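Local coordinates for protein deoxyribose-phosphate aldolase (Toxoplasma gondii, PDB 4EIV) that is a member of the deoxyribose-phosphate aldolase family, enzymes built on a closed eight-stranded parallel beta/alpha barrel, at residues 61-66 with 91-96; 139-144 with 153-158. All blocks are in the same frame, centred on the assembly; numbering follows the deposited sequence.

Contact 1. Residues 61-66 with 91-96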
# COMPACT_ATOMS: atom_id res chain seq x y z
N SER A 61 21.45 -5.17 -1.47
CA SER A 61 22.50 -4.18 -1.57
C SER A 61 23.85 -4.86 -1.45
O SER A 61 24.14 -5.50 -0.45
CB SER A 61 22.40 -3.12 -0.46
OG SER A 61 21.19 -2.37 -0.55
N VAL A 62 24.68 -4.70 -2.48
CA VAL A 62 26.03 -5.24 -2.47
C VAL A 62 27.02 -4.22 -2.99
O VAL A 62 26.64 -3.25 -3.63
CB VAL A 62 26.16 -6.52 -3.37
CG1 VAL A 62 25.36 -7.69 -2.78
CG2 VAL A 62 25.72 -6.20 -4.78
N ARG A 63 28.31 -4.47 -2.76
CA ARG A 63 29.34 -3.65 -3.39
C ARG A 63 29.37 -4.01 -4.89
O ARG A 63 28.92 -5.11 -5.29
CB ARG A 63 30.73 -3.92 -2.81
CG ARG A 63 30.86 -3.75 -1.33
CD ARG A 63 30.57 -2.33 -0.82
NE ARG A 63 31.03 -2.38 0.55
CZ ARG A 63 32.30 -2.17 0.94
NH1 ARG A 63 33.19 -1.67 0.10
NH2 ARG A 63 32.64 -2.40 2.19
N PRO A 64 29.88 -3.11 -5.74
CA PRO A 64 29.97 -3.38 -7.17
C PRO A 64 30.59 -4.75 -7.50
O PRO A 64 30.16 -5.39 -8.45
CB PRO A 64 30.80 -2.22 -7.68
CG PRO A 64 30.41 -1.11 -6.77
CD PRO A 64 30.28 -1.72 -5.44
N ALA A 65 31.54 -5.22 -6.68
CA ALA A 65 32.22 -6.52 -6.91
C ALA A 65 31.32 -7.75 -7.00
O ALA A 65 31.75 -8.77 -7.52
CB ALA A 65 33.28 -6.76 -5.85
N PHE A 66 30.10 -7.67 -6.49
CA PHE A 66 29.18 -8.82 -6.54
C PHE A 66 27.98 -8.69 -7.46
O PHE A 66 27.17 -9.61 -7.54
CB PHE A 66 28.75 -9.24 -5.12
CG PHE A 66 29.85 -9.87 -4.33
CD1 PHE A 66 30.19 -11.19 -4.55
CD2 PHE A 66 30.59 -9.14 -3.42
CE1 PHE A 66 31.22 -11.79 -3.87
CE2 PHE A 66 31.64 -9.74 -2.72
CZ PHE A 66 31.96 -11.06 -2.96
N ASN A 91 30.93 4.51 -3.38
CA ASN A 91 31.62 5.37 -2.40
C ASN A 91 31.65 4.76 -1.00
O ASN A 91 31.78 5.48 -0.04
CB ASN A 91 31.03 6.79 -2.35
CG ASN A 91 32.09 7.86 -2.05
OD1 ASN A 91 33.31 7.62 -2.11
ND2 ASN A 91 31.61 9.06 -1.72
N PHE A 92 31.51 3.44 -0.92
CA PHE A 92 31.54 2.72 0.33
C PHE A 92 32.96 2.23 0.61
O PHE A 92 33.74 1.98 -0.30
CB PHE A 92 30.59 1.49 0.29
CG PHE A 92 29.16 1.79 0.70
CD1 PHE A 92 28.57 1.10 1.76
CD2 PHE A 92 28.41 2.72 -0.01
CE1 PHE A 92 27.26 1.36 2.13
CE2 PHE A 92 27.08 2.97 0.35
CZ PHE A 92 26.52 2.30 1.42
N PRO A 93 33.28 2.02 1.90
CA PRO A 93 32.43 2.21 3.08
C PRO A 93 32.59 3.55 3.78
O PRO A 93 31.86 3.80 4.74
CB PRO A 93 32.92 1.10 4.02
CG PRO A 93 34.37 1.00 3.73
CD PRO A 93 34.54 1.34 2.26
N GLU A 94 33.52 4.40 3.33
CA GLU A 94 33.87 5.63 4.04
C GLU A 94 33.53 6.95 3.39
O GLU A 94 33.72 8.01 4.03
CB GLU A 94 35.36 5.61 4.42
CG GLU A 94 35.74 4.50 5.39
CD GLU A 94 35.12 4.64 6.79
OE1 GLU A 94 34.55 5.69 7.10
OE2 GLU A 94 35.24 3.69 7.59
N GLY A 95 33.07 6.95 2.14
CA GLY A 95 32.67 8.20 1.47
C GLY A 95 33.85 9.08 1.09
O GLY A 95 33.72 10.29 1.06
N THR A 96 34.99 8.44 0.81
CA THR A 96 36.26 9.10 0.53
C THR A 96 36.62 9.28 -0.95
O THR A 96 37.72 9.68 -1.28
CB THR A 96 37.41 8.32 1.22
OG1 THR A 96 37.29 6.91 0.90
CG2 THR A 96 37.34 8.48 2.73

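Contact 2. Residues 139-144 with 153-158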
# COMPACT_ATOMS: atom_id res chain seq x y z
N LEU A 139 27.89 18.18 -5.83
CA LEU A 139 28.69 17.82 -7.00
C LEU A 139 28.87 16.31 -7.12
O LEU A 139 28.90 15.76 -8.22
CB LEU A 139 30.04 18.51 -6.97
CG LEU A 139 30.84 18.32 -8.26
CD1 LEU A 139 30.17 18.87 -9.53
CD2 LEU A 139 32.23 18.96 -8.08
N LEU A 140 29.03 15.62 -5.99
CA LEU A 140 29.08 14.15 -6.02
C LEU A 140 27.77 13.60 -6.59
O LEU A 140 27.75 12.82 -7.55
CB LEU A 140 29.31 13.61 -4.60
CG LEU A 140 29.24 12.10 -4.45
CD1 LEU A 140 30.27 11.34 -5.33
CD2 LEU A 140 29.35 11.73 -2.97
N VAL A 141 26.67 14.02 -5.99
CA VAL A 141 25.35 13.49 -6.33
C VAL A 141 24.99 13.84 -7.77
O VAL A 141 24.50 12.98 -8.52
CB VAL A 141 24.27 13.96 -5.34
CG1 VAL A 141 22.87 13.48 -5.76
CG2 VAL A 141 24.54 13.43 -3.96
N SER A 142 25.22 15.08 -8.18
CA SER A 142 24.86 15.46 -9.56
C SER A 142 25.69 14.74 -10.63
O SER A 142 25.17 14.42 -11.70
CB SER A 142 24.93 16.99 -9.75
OG SER A 142 26.23 17.51 -9.56
N GLU A 143 26.97 14.52 -10.36
CA GLU A 143 27.83 13.76 -11.26
C GLU A 143 27.44 12.30 -11.36
O GLU A 143 27.41 11.73 -12.44
CB GLU A 143 29.29 13.94 -10.87
CG GLU A 143 29.80 15.34 -11.22
CD GLU A 143 29.80 15.60 -12.70
OE1 GLU A 143 29.27 16.65 -13.13
OE2 GLU A 143 30.30 14.72 -13.45
N VAL A 144 27.13 11.69 -10.21
CA VAL A 144 26.69 10.30 -10.22
C VAL A 144 25.33 10.18 -10.92
O VAL A 144 25.09 9.23 -11.69
CB VAL A 144 26.68 9.70 -8.79
CG1 VAL A 144 26.05 8.29 -8.77
CG2 VAL A 144 28.11 9.64 -8.24
N LEU A 153 18.80 6.61 -7.99
CA LEU A 153 19.97 6.97 -7.19
C LEU A 153 19.52 7.28 -5.76
O LEU A 153 18.79 8.27 -5.53
CB LEU A 153 20.71 8.19 -7.74
CG LEU A 153 21.92 8.70 -6.93
CD1 LEU A 153 22.96 7.63 -6.76
CD2 LEU A 153 22.50 9.94 -7.61
N LYS A 154 19.91 6.44 -4.82
CA LYS A 154 19.69 6.69 -3.41
C LYS A 154 20.96 7.34 -2.86
O LYS A 154 22.07 6.92 -3.22
CB LYS A 154 19.44 5.41 -2.66
CG LYS A 154 18.36 4.50 -3.23
CD LYS A 154 17.80 3.68 -2.10
CE LYS A 154 16.79 2.61 -2.47
NZ LYS A 154 17.45 1.44 -3.12
N VAL A 155 20.81 8.39 -2.06
CA VAL A 155 21.97 9.04 -1.44
C VAL A 155 21.92 8.73 0.07
O VAL A 155 20.92 9.00 0.75
CB VAL A 155 21.99 10.53 -1.72
CG1 VAL A 155 23.18 11.21 -1.09
CG2 VAL A 155 22.03 10.76 -3.22
N VAL A 156 23.01 8.15 0.56
CA VAL A 156 23.15 7.69 1.93
C VAL A 156 23.78 8.84 2.70
O VAL A 156 24.92 9.23 2.45
CB VAL A 156 23.98 6.40 1.97
CG1 VAL A 156 23.98 5.85 3.32
CG2 VAL A 156 23.47 5.37 0.98
N LEU A 157 23.05 9.33 3.71
CA LEU A 157 23.43 10.55 4.40
C LEU A 157 24.35 10.39 5.61
O LEU A 157 24.92 11.38 6.09
CB LEU A 157 22.16 11.28 4.86
CG LEU A 157 21.18 11.70 3.77
CD1 LEU A 157 19.95 12.38 4.42
CD2 LEU A 157 21.82 12.61 2.74
N SER A 158 24.55 9.16 6.06
CA SER A 158 25.35 8.90 7.25
C SER A 158 26.08 7.60 7.09
O SER A 158 25.55 6.64 6.53
CB SER A 158 24.46 8.87 8.50
OG SER A 158 25.17 8.52 9.68

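Contact 1. Residues 61-66 with 91-96
Arg63 reaches across to Phe92 and Pro93, and this one long side chain carries the contact from its side. The packing is apolar on the loop side. Phe92 CB lies over one face of the Arg63 guanidinium, 3.7 Å above its plane and shifted toward the rim. The closest approach of the two side chains is Arg63 NE to Phe92 CB, 3.9 Å. The phenyl ring itself does not stack on the guanidinium: the two planes are 41° apart. Pro93 follows a cis peptide bond and is met at about a right angle. Pro93 CD is 3.9 Å from Arg63 NH1. Pro93 CB is 4.0 Å from Arg63 NH2. Arg63 CG lies anti to the carbonyl carbon and the chain bends at chi2 (-61°), which carries the guanidinium to the loop although the side chain does not start out toward it.

The polar side is slight. Arg63 NH1 is 3.7 Å from Phe92 O, and no hydrogen bond spans the segments. The guanidinium finds its polar partners elsewhere: Arg63 NE bonds to the carbonyl O of Leu35, and NH2 is also hydrogen-bonded outside the two segments. These bonds would limit how the flat group can turn over the loop. Within 91-96, Gly95 N bonds to Asn91 O.

The contact is a surface one at the C-terminal ends of two adjacent barrel strands. Arg63 follows strand 59-62, and Phe92 and Pro93 lie in the loop between strand 85-90 and helix 99-111. Leu189, from another loop, touches both Arg63 and Pro93.

Contact 2. Residues 139-144 with 153-158
Val141 and Val155 meet through methyl branches set by similar first torsions. In Val141, CG1 lies opposite the backbone N (chi1 176°), which leaves CG2 beside that nitrogen. Val155 CG1 is likewise opposite N (chi1 -179°), which puts CG2 anti to the carbonyl carbon, where it meets both methyls of Val141. The distance from Val155 CG2 to Val141 CG2 is 3.7 Å, and to Val141 CG1 it is 3.8 Å. Val155 CG1 also touches Val141 CG2. One strand methyl is thus straddled by the two branches of the helix valine.

Leu153 fills the next place, two residues earlier on the same face of the strand. Leu153 CD1 meets Val144 CG1 at 3.7 Å, with the side chains crossing at about a right angle. Leu153 CD2 lies mainly against Val141 and also comes near Val144 CG1. Leu153 CD2 is 4.0 Å from Val141 CG1. The backbone Val141 O is 3.8 Å from Leu153 CD2. Val141 therefore touches both strand residues, while Val144 touches Leu153.

The helix segment and the strand run nearly antiparallel, at 161°, with their axes 10.1 Å apart at closest approach. This is the usual layer of a beta/alpha barrel: helix 130-148 leads back along the outside of the wall, and strand 152-156 follows it. Val144 also touches Val102 and Ser103 of helix 99-111, and Leu153 also touches Ile117 and Cys119 of strand 116-120. Between the two strand residues in sequence, Lys154 forms salt bridges through NZ to Glu31, Glu116 and Glu118, all from barrel strands.

All four touching residues are buried, and no hydrogen bond or salt bridge joins the segments. Between these two segments the attraction is dispersive and hydrophobic, from branched aliphatic groups meeting at contact distance.

How the contacts relate
The two contacts belong to one closed parallel barrel, and their centres are about 13 Å apart. Contact 1 comes first along the chain and closes before contact 2 opens. It links the end of strand 59-62 to the loop after strand 85-90. Contact 2 joins helix 130-148 to strand 152-156, two places further round the wall from strand 85-90, with strand 116-120 between. The segments of the two contacts meet where Asn91 ND2 packs against Leu140 CD2, at 3.7 Å. Helix 99-111 borders both. Contact 1 is thus part of the loop surface above the strands, and contact 2 part of the buried layer between barrel wall and outer helices.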